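PDB 1H7E: 3-deoxy-manno-octulosonate cytidylyltransferase, which catalyses the transfer of a cytidylyl group from CTP to 3-deoxy-manno-octulosonate, probably activating this eight-carbon sugar for incorporation into bacterial lipopolysaccharide. Local coordinates for residues H32-A37 with G63-M68; K27-H32 with D98-R103. One frame throughout, in Å; residues are numbered along the deposited sequence.

Helix 29-38 takes part in both contacts. Interaction 1 joins its Tyr34 to the backbone leading into strand 65-68, one of the two outermost strands of the mixed sheet, whereas interaction 2 packs its first turn on the loop between strand 91-94 and helix 104-116. Their centres lie about 10 Å apart. Two polar links tie them together: a salt bridge from Glu35 OE1 to Lys27 NZ (2.8 Å), and a probable hydrogen bond from Arg36 NH1 to Ile102 O (3.0 Å). In sequence, interaction 1 falls inside the loop closed by interaction 2. Asp98 of interaction 2 pairs with Lys19, in the loop after strand 3-8 that probably helps form the nucleotide site.

Interaction 1 (H32-A37 with G63-M68); sequences HVYERA and GGKAIM
Tyr34 reaches from helix 29-38 to the backbone of Gly64 and Lys65, and almost the whole contact is made by the far half of its side chain. At the root, CB leaves the helix toward the strand, and CG stands anti to the backbone N (chi1 -163°), which carries the ring away from the helix toward 63-68. The near half of the ring stops short of that segment. Beyond it, CE1 and CE2 draw level with Gly64, CE2 lying 3.9 Å from Gly64 CA, and CZ closes to 3.5 Å from that same CA. Gly64 CA and Lys65 N both come at the ring obliquely. At the tip, OH accepts a nearly straight hydrogen bond from the backbone of Lys65, with N to OH 3.2 Å and an N-H...O angle of 165°. The bond gives the hydroxyl of this buried tyrosine a polar partner near the start of strand 65-68. The lysine side chain adds little: its CG passes 4.0 Å from Tyr34 OH, and the extended chain beyond leads away from the helix.

The close fit depends on the absence of a side chain at Gly64, since a CB in that place would come within 3.0 Å of Tyr34 CE2. Gly63, just before it, has positive phi (87°) and is the C' residue of the Schellman motif that ends helix 53-61.

Phe62 meets the Tyr34 ring edge-to-face, and Val46 and Val48 of strand 45-50 also touch the tyrosine. Strand 65-68 pairs in parallel with 45-50, with Lys65 and Ile67 sharing backbone bonds with Val48; Tyr34 thus joins helix 29-38 to both strands of the beta-alpha-beta unit built round helix 53-61.

Interaction 2 (K27-H32 with D98-R103); sequences KPMIQH and DEPMIR
The side chains of Met29 and Asp98 run alongside each other in a common direction, with the thioether set against the start of the 98-103 loop. The methionine chain leaves the helix with CG anti to the backbone N (chi1 178°), continues nearly extended, and then bends at its last torsion (chi3 65°), which lays the methyl against the aspartate: CE sits 3.7 Å from Asp98 CA and 3.8 Å from Asp98 CB. Only the aliphatic base of Asp98 is used here, because its carboxylate turns elsewhere, OD2 forming a salt bridge with Lys19. One atom back along the chain, Met29 SD packs 4.0 Å from Pro100 CD.

Pro100 is therefore met at two corners of its ring. While CD takes the sulfur, CB lies 4.0 Å from His32 CB. The imidazole of His32 does not share in this touch, and its NE2 is hydrogen-bonded to Ile24 O. Replacing Met29 by an alanine would probably open a gap beside Asp98 and Pro100 CD, leaving only the His32-Pro100 touch between these two segments.

Pro100 occupies the second position of a type I turn from Glu99 to Ile102, which leads to Arg103, the N-cap of helix 104-116. Across the contact, Pro28 is the N-cap of helix 29-38. The loop follows strand 91-94 of the GT-A-type cytidylyltransferase domain, and the Asp98-Lys19 pair probably lies by the nucleotide site. Ile24 of strand 23-24 touches both Met29 and Pro100, and Val233 and Met237 also touch the proline, which packs where helices 29-38 and 227-243 meet.

Interaction 1 (H32-A37 with G63-M68)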
ATOM      1  N   HIS A  32       4.297 -33.739  -9.430  1.00 18.81           N
ATOM      2  CA  HIS A  32       3.362 -33.542  -8.316  1.00 18.57           C
ATOM      3  C   HIS A  32       2.535 -32.279  -8.527  1.00 19.26           C
ATOM      4  O   HIS A  32       1.319 -32.267  -8.277  1.00 19.78           O
ATOM      5  CB  HIS A  32       4.117 -33.422  -6.987  1.00 22.11           C
ATOM      6  CG  HIS A  32       4.680 -34.715  -6.496  1.00 21.92           C
ATOM      7  ND1 HIS A  32       3.898 -35.690  -5.912  1.00 22.63           N
ATOM      8  CD2 HIS A  32       5.944 -35.200  -6.514  1.00 19.62           C
ATOM      9  CE1 HIS A  32       4.660 -36.722  -5.590  1.00 21.90           C
ATOM     10  NE2 HIS A  32       5.903 -36.448  -5.943  1.00 21.13           N
ATOM     11  N   VAL A  33       3.200 -31.218  -8.992  1.00 17.46           N
ATOM     12  CA  VAL A  33       2.508 -29.959  -9.248  1.00 18.97           C
ATOM     13  C   VAL A  33       1.522 -30.133 -10.394  1.00 18.13           C
ATOM     14  O   VAL A  33       0.372 -29.676 -10.327  1.00 20.16           O
ATOM     15  CB  VAL A  33       3.498 -28.810  -9.578  1.00 17.75           C
ATOM     16  CG1 VAL A  33       2.719 -27.515  -9.879  1.00 14.77           C
ATOM     17  CG2 VAL A  33       4.448 -28.593  -8.404  1.00 17.63           C
ATOM     18  N   TYR A  34       1.980 -30.818 -11.443  1.00 20.21           N
ATOM     19  CA  TYR A  34       1.147 -31.076 -12.610  1.00 20.09           C
ATOM     20  C   TYR A  34      -0.080 -31.881 -12.205  1.00 16.89           C
ATOM     21  O   TYR A  34      -1.203 -31.528 -12.566  1.00 19.43           O
ATOM     22  CB  TYR A  34       1.952 -31.823 -13.698  1.00 22.47           C
ATOM     23  CG  TYR A  34       1.313 -31.766 -15.083  1.00 24.20           C
ATOM     24  CD1 TYR A  34       0.291 -32.646 -15.446  1.00 25.58           C
ATOM     25  CD2 TYR A  34       1.699 -30.796 -16.005  1.00 24.06           C
ATOM     26  CE1 TYR A  34      -0.338 -32.553 -16.693  1.00 24.82           C
ATOM     27  CE2 TYR A  34       1.079 -30.698 -17.253  1.00 25.47           C
ATOM     28  CZ  TYR A  34       0.063 -31.574 -17.585  1.00 26.65           C
ATOM     29  OH  TYR A  34      -0.556 -31.430 -18.805  1.00 31.14           O
ATOM     30  N   GLU A  35       0.139 -32.950 -11.438  1.00 18.34           N
ATOM     31  CA  GLU A  35      -0.963 -33.799 -10.988  1.00 19.30           C
ATOM     32  C   GLU A  35      -1.977 -33.044 -10.134  1.00 22.06           C
ATOM     33  O   GLU A  35      -3.179 -33.249 -10.287  1.00 20.38           O
ATOM     34  CB  GLU A  35      -0.443 -35.028 -10.254  1.00 21.70           C
ATOM     35  CG  GLU A  35       0.398 -35.942 -11.136  1.00 26.88           C
ATOM     36  CD  GLU A  35       0.769 -37.247 -10.455  1.00 30.67           C
ATOM     37  OE1 GLU A  35       0.240 -37.531  -9.362  1.00 34.21           O
ATOM     38  OE2 GLU A  35       1.582 -38.003 -11.017  1.00 29.63           O
ATOM     39  N   ARG A  36      -1.516 -32.157  -9.249  1.00 22.15           N
ATOM     40  CA  ARG A  36      -2.464 -31.368  -8.445  1.00 20.09           C
ATOM     41  C   ARG A  36      -3.209 -30.352  -9.302  1.00 17.53           C
ATOM     42  O   ARG A  36      -4.400 -30.138  -9.115  1.00 16.04           O
ATOM     43  CB  ARG A  36      -1.767 -30.692  -7.269  1.00 23.39           C
ATOM     44  CG  ARG A  36      -1.625 -31.636  -6.109  1.00 28.81           C
ATOM     45  CD  ARG A  36      -0.338 -31.439  -5.404  1.00 34.12           C
ATOM     46  NE  ARG A  36      -0.110 -32.503  -4.432  1.00 41.35           N
ATOM     47  CZ  ARG A  36      -0.493 -32.468  -3.158  1.00 43.57           C
ATOM     48  NH1 ARG A  36      -1.138 -31.415  -2.662  1.00 44.50           N
ATOM     49  NH2 ARG A  36      -0.204 -33.493  -2.368  1.00 45.66           N
ATOM     50  N   ALA A  37      -2.517 -29.773 -10.285  1.00 16.96           N
ATOM     51  CA  ALA A  37      -3.128 -28.801 -11.198  1.00 15.29           C
ATOM     52  C   ALA A  37      -4.284 -29.436 -11.978  1.00 16.88           C
ATOM     53  O   ALA A  37      -5.310 -28.786 -12.227  1.00 16.60           O
ATOM     54  CB  ALA A  37      -2.070 -28.249 -12.154  1.00 15.00           C
ATOM     55  N   GLY A  63       3.524 -37.619 -19.859  1.00 22.40           N
ATOM     56  CA  GLY A  63       2.358 -37.249 -20.646  1.00 24.56           C
ATOM     57  C   GLY A  63       1.801 -35.842 -20.495  1.00 25.19           C
ATOM     58  O   GLY A  63       0.686 -35.559 -20.952  1.00 26.26           O
ATOM     59  N   GLY A  64       2.545 -34.959 -19.846  1.00 22.30           N
ATOM     60  CA  GLY A  64       2.056 -33.604 -19.686  1.00 25.07           C
ATOM     61  C   GLY A  64       2.418 -32.715 -20.869  1.00 26.12           C
ATOM     62  O   GLY A  64       3.281 -33.072 -21.684  1.00 25.90           O
ATOM     63  N   LYS A  65       1.758 -31.561 -20.970  1.00 24.53           N
ATOM     64  CA  LYS A  65       2.037 -30.612 -22.049  1.00 22.41           C
ATOM     65  C   LYS A  65       3.116 -29.615 -21.636  1.00 24.68           C
ATOM     66  O   LYS A  65       3.046 -29.009 -20.561  1.00 22.32           O
ATOM     67  CB  LYS A  65       0.775 -29.852 -22.434  1.00 24.49           C
ATOM     68  CG  LYS A  65      -0.405 -30.732 -22.790  1.00 30.28           C
ATOM     69  CD  LYS A  65      -1.618 -29.876 -23.110  1.00 34.57           C
ATOM     70  CE  LYS A  65      -2.802 -30.726 -23.510  1.00 41.14           C
ATOM     71  NZ  LYS A  65      -3.896 -29.871 -24.054  1.00 47.70           N
ATOM     72  N   ALA A  66       4.140 -29.486 -22.473  1.00 23.79           N
ATOM     73  CA  ALA A  66       5.239 -28.558 -22.232  1.00 24.10           C
ATOM     74  C   ALA A  66       5.342 -27.611 -23.429  1.00 27.32           C
ATOM     75  O   ALA A  66       4.940 -27.957 -24.545  1.00 26.74           O
ATOM     76  CB  ALA A  66       6.559 -29.319 -22.041  1.00 23.70           C
ATOM     77  N   ILE A  67       5.804 -26.391 -23.180  1.00 26.88           N
ATOM     78  CA  ILE A  67       5.985 -25.407 -24.237  1.00 24.49           C
ATOM     79  C   ILE A  67       7.315 -24.735 -23.946  1.00 27.11           C
ATOM     80  O   ILE A  67       7.587 -24.345 -22.808  1.00 27.46           O
ATOM     81  CB  ILE A  67       4.821 -24.385 -24.297  1.00 23.07           C
ATOM     82  CG1 ILE A  67       5.114 -23.307 -25.345  1.00 23.09           C
ATOM     83  CG2 ILE A  67       4.565 -23.778 -22.920  1.00 22.15           C
ATOM     84  CD1 ILE A  67       3.927 -22.482 -25.704  1.00 25.91           C
ATOM     85  N   MET A  68       8.198 -24.745 -24.941  1.00 26.28           N
ATOM     86  CA  MET A  68       9.505 -24.136 -24.806  1.00 28.31           C
ATOM     87  C   MET A  68       9.358 -22.631 -24.940  1.00 28.40           C
ATOM     88  O   MET A  68       8.605 -22.128 -25.784  1.00 27.31           O
ATOM     89  CB  MET A  68      10.462 -24.670 -25.867  1.00 32.60           C
ATOM     90  CG  MET A  68      10.977 -26.070 -25.596  1.00 37.00           C
ATOM     91  SD  MET A  68      12.210 -26.134 -24.282  1.00 46.79           S
ATOM     92  CE  MET A  68      13.645 -25.372 -25.075  1.00 46.55           C
TER

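Interaction 2 (K27-H32 with D98-R103)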
ATOM      1  N   LYS A  27       8.309 -39.582  -7.699  1.00 37.16           N
ATOM      2  CA  LYS A  27       7.933 -38.742  -8.856  1.00 33.69           C
ATOM      3  C   LYS A  27       8.729 -37.444  -8.857  1.00 32.46           C
ATOM      4  O   LYS A  27       9.080 -36.936  -7.798  1.00 33.89           O
ATOM      5  CB  LYS A  27       6.453 -38.347  -8.794  1.00 29.87           C
ATOM      6  CG  LYS A  27       5.477 -39.458  -8.987  1.00 28.44           C
ATOM      7  CD  LYS A  27       4.102 -38.951  -8.680  1.00 26.46           C
ATOM      8  CE  LYS A  27       3.106 -40.068  -8.811  1.00 29.36           C
ATOM      9  NZ  LYS A  27       1.737 -39.658  -8.387  1.00 29.82           N
ATOM     10  N   PRO A  28       9.031 -36.888 -10.042  1.00 30.91           N
ATOM     11  CA  PRO A  28       9.785 -35.626 -10.065  1.00 28.59           C
ATOM     12  C   PRO A  28       8.873 -34.557  -9.451  1.00 30.13           C
ATOM     13  O   PRO A  28       7.635 -34.661  -9.533  1.00 26.81           O
ATOM     14  CB  PRO A  28       9.963 -35.359 -11.558  1.00 31.21           C
ATOM     15  CG  PRO A  28       9.870 -36.729 -12.172  1.00 31.21           C
ATOM     16  CD  PRO A  28       8.759 -37.362 -11.406  1.00 30.07           C
ATOM     17  N   MET A  29       9.462 -33.526  -8.851  1.00 29.09           N
ATOM     18  CA  MET A  29       8.654 -32.482  -8.236  1.00 28.41           C
ATOM     19  C   MET A  29       7.642 -31.871  -9.206  1.00 24.89           C
ATOM     20  O   MET A  29       6.464 -31.687  -8.848  1.00 24.69           O
ATOM     21  CB  MET A  29       9.529 -31.392  -7.623  1.00 30.20           C
ATOM     22  CG  MET A  29       8.709 -30.263  -7.004  1.00 34.05           C
ATOM     23  SD  MET A  29       9.687 -29.184  -5.978  1.00 41.38           S
ATOM     24  CE  MET A  29      10.792 -28.467  -7.223  1.00 41.86           C
ATOM     25  N   ILE A  30       8.095 -31.605 -10.434  1.00 22.49           N
ATOM     26  CA  ILE A  30       7.234 -31.024 -11.472  1.00 23.07           C
ATOM     27  C   ILE A  30       5.979 -31.899 -11.738  1.00 21.28           C
ATOM     28  O   ILE A  30       4.884 -31.367 -12.006  1.00 22.63           O
ATOM     29  CB  ILE A  30       8.054 -30.718 -12.768  1.00 22.51           C
ATOM     30  CG1 ILE A  30       7.285 -29.779 -13.698  1.00 28.02           C
ATOM     31  CG2 ILE A  30       8.404 -31.984 -13.496  1.00 26.34           C
ATOM     32  CD1 ILE A  30       7.008 -28.414 -13.098  1.00 31.38           C
ATOM     33  N   GLN A  31       6.102 -33.218 -11.558  1.00 18.27           N
ATOM     34  CA  GLN A  31       4.950 -34.096 -11.767  1.00 19.41           C
ATOM     35  C   GLN A  31       3.870 -33.923 -10.683  1.00 17.89           C
ATOM     36  O   GLN A  31       2.667 -33.927 -10.989  1.00 19.80           O
ATOM     37  CB  GLN A  31       5.379 -35.559 -11.875  1.00 19.22           C
ATOM     38  CG  GLN A  31       4.183 -36.504 -12.155  1.00 20.80           C
ATOM     39  CD  GLN A  31       4.617 -37.932 -12.457  1.00 21.37           C
ATOM     40  OE1 GLN A  31       5.774 -38.180 -12.785  1.00 21.27           O
ATOM     41  NE2 GLN A  31       3.698 -38.869 -12.327  1.00 18.28           N
ATOM     42  N   HIS A  32       4.297 -33.739  -9.430  1.00 18.81           N
ATOM     43  CA  HIS A  32       3.362 -33.542  -8.316  1.00 18.57           C
ATOM     44  C   HIS A  32       2.535 -32.279  -8.527  1.00 19.26           C
ATOM     45  O   HIS A  32       1.319 -32.267  -8.277  1.00 19.78           O
ATOM     46  CB  HIS A  32       4.117 -33.422  -6.987  1.00 22.11           C
ATOM     47  CG  HIS A  32       4.680 -34.715  -6.496  1.00 21.92           C
ATOM     48  ND1 HIS A  32       3.898 -35.690  -5.912  1.00 22.63           N
ATOM     49  CD2 HIS A  32       5.944 -35.200  -6.514  1.00 19.62           C
ATOM     50  CE1 HIS A  32       4.660 -36.722  -5.590  1.00 21.90           C
ATOM     51  NE2 HIS A  32       5.903 -36.448  -5.943  1.00 21.13           N
ATOM     52  N   ASP A  98       7.678 -25.122  -7.938  1.00 38.99           N
ATOM     53  CA  ASP A  98       8.385 -25.632  -6.755  1.00 40.66           C
ATOM     54  C   ASP A  98       7.563 -25.741  -5.457  1.00 40.22           C
ATOM     55  O   ASP A  98       8.123 -25.854  -4.361  1.00 40.37           O
ATOM     56  CB  ASP A  98       9.702 -24.856  -6.515  1.00 43.00           C
ATOM     57  CG  ASP A  98       9.483 -23.363  -6.232  1.00 48.04           C
ATOM     58  OD1 ASP A  98       8.325 -22.893  -6.204  1.00 48.62           O
ATOM     59  OD2 ASP A  98      10.488 -22.650  -6.032  1.00 51.64           O
ATOM     60  N   GLU A  99       6.238 -25.707  -5.581  1.00 38.52           N
ATOM     61  CA  GLU A  99       5.366 -25.853  -4.420  1.00 39.47           C
ATOM     62  C   GLU A  99       4.484 -27.077  -4.686  1.00 37.71           C
ATOM     63  O   GLU A  99       3.320 -26.961  -5.089  1.00 36.31           O
ATOM     64  CB  GLU A  99       4.516 -24.596  -4.205  1.00 44.04           C
ATOM     65  CG  GLU A  99       5.300 -23.359  -3.766  1.00 54.49           C
ATOM     66  CD  GLU A  99       4.413 -22.114  -3.663  1.00 61.43           C
ATOM     67  OE1 GLU A  99       3.381 -22.172  -2.955  1.00 64.07           O
ATOM     68  OE2 GLU A  99       4.736 -21.079  -4.298  1.00 64.40           O
ATOM     69  N   PRO A 100       5.034 -28.280  -4.454  1.00 36.54           N
ATOM     70  CA  PRO A 100       4.311 -29.543  -4.674  1.00 36.01           C
ATOM     71  C   PRO A 100       3.102 -29.779  -3.774  1.00 34.92           C
ATOM     72  O   PRO A 100       2.264 -30.629  -4.061  1.00 32.22           O
ATOM     73  CB  PRO A 100       5.394 -30.594  -4.415  1.00 34.97           C
ATOM     74  CG  PRO A 100       6.198 -29.962  -3.309  1.00 34.62           C
ATOM     75  CD  PRO A 100       6.343 -28.530  -3.817  1.00 35.19           C
ATOM     76  N   MET A 101       3.013 -29.037  -2.678  1.00 36.72           N
ATOM     77  CA  MET A 101       1.913 -29.235  -1.741  1.00 41.95           C
ATOM     78  C   MET A 101       0.721 -28.305  -1.924  1.00 42.13           C
ATOM     79  O   MET A 101      -0.133 -28.192  -1.043  1.00 42.37           O
ATOM     80  CB  MET A 101       2.427 -29.205  -0.301  1.00 48.12           C
ATOM     81  CG  MET A 101       3.418 -30.336  -0.023  1.00 55.38           C
ATOM     82  SD  MET A 101       3.520 -30.758   1.705  1.00 61.35           S
ATOM     83  CE  MET A 101       1.802 -31.353   1.998  1.00 60.88           C
ATOM     84  N   ILE A 102       0.661 -27.674  -3.095  1.00 38.41           N
ATOM     85  CA  ILE A 102      -0.417 -26.771  -3.464  1.00 35.02           C
ATOM     86  C   ILE A 102      -1.773 -27.480  -3.296  1.00 32.94           C
ATOM     87  O   ILE A 102      -1.903 -28.655  -3.628  1.00 32.94           O
ATOM     88  CB  ILE A 102      -0.226 -26.308  -4.955  1.00 38.80           C
ATOM     89  CG1 ILE A 102      -1.405 -25.468  -5.428  1.00 41.41           C
ATOM     90  CG2 ILE A 102      -0.100 -27.503  -5.898  1.00 36.40           C
ATOM     91  CD1 ILE A 102      -1.538 -24.177  -4.688  1.00 50.39           C
ATOM     92  N   ARG A 103      -2.752 -26.799  -2.706  1.00 29.65           N
ATOM     93  CA  ARG A 103      -4.085 -27.376  -2.542  1.00 28.63           C
ATOM     94  C   ARG A 103      -4.988 -26.955  -3.695  1.00 27.11           C
ATOM     95  O   ARG A 103      -5.224 -25.771  -3.891  1.00 24.65           O
ATOM     96  CB  ARG A 103      -4.751 -26.911  -1.243  1.00 30.34           C
ATOM     97  CG  ARG A 103      -4.147 -27.459   0.040  1.00 34.90           C
ATOM     98  CD  ARG A 103      -4.991 -27.016   1.243  1.00 38.11           C
ATOM     99  NE  ARG A 103      -4.966 -25.560   1.403  1.00 42.32           N
ATOM    100  CZ  ARG A 103      -4.189 -24.904   2.264  1.00 42.90           C
ATOM    101  NH1 ARG A 103      -3.364 -25.561   3.078  1.00 42.05           N
ATOM    102  NH2 ARG A 103      -4.188 -23.581   2.254  1.00 41.22           N
TER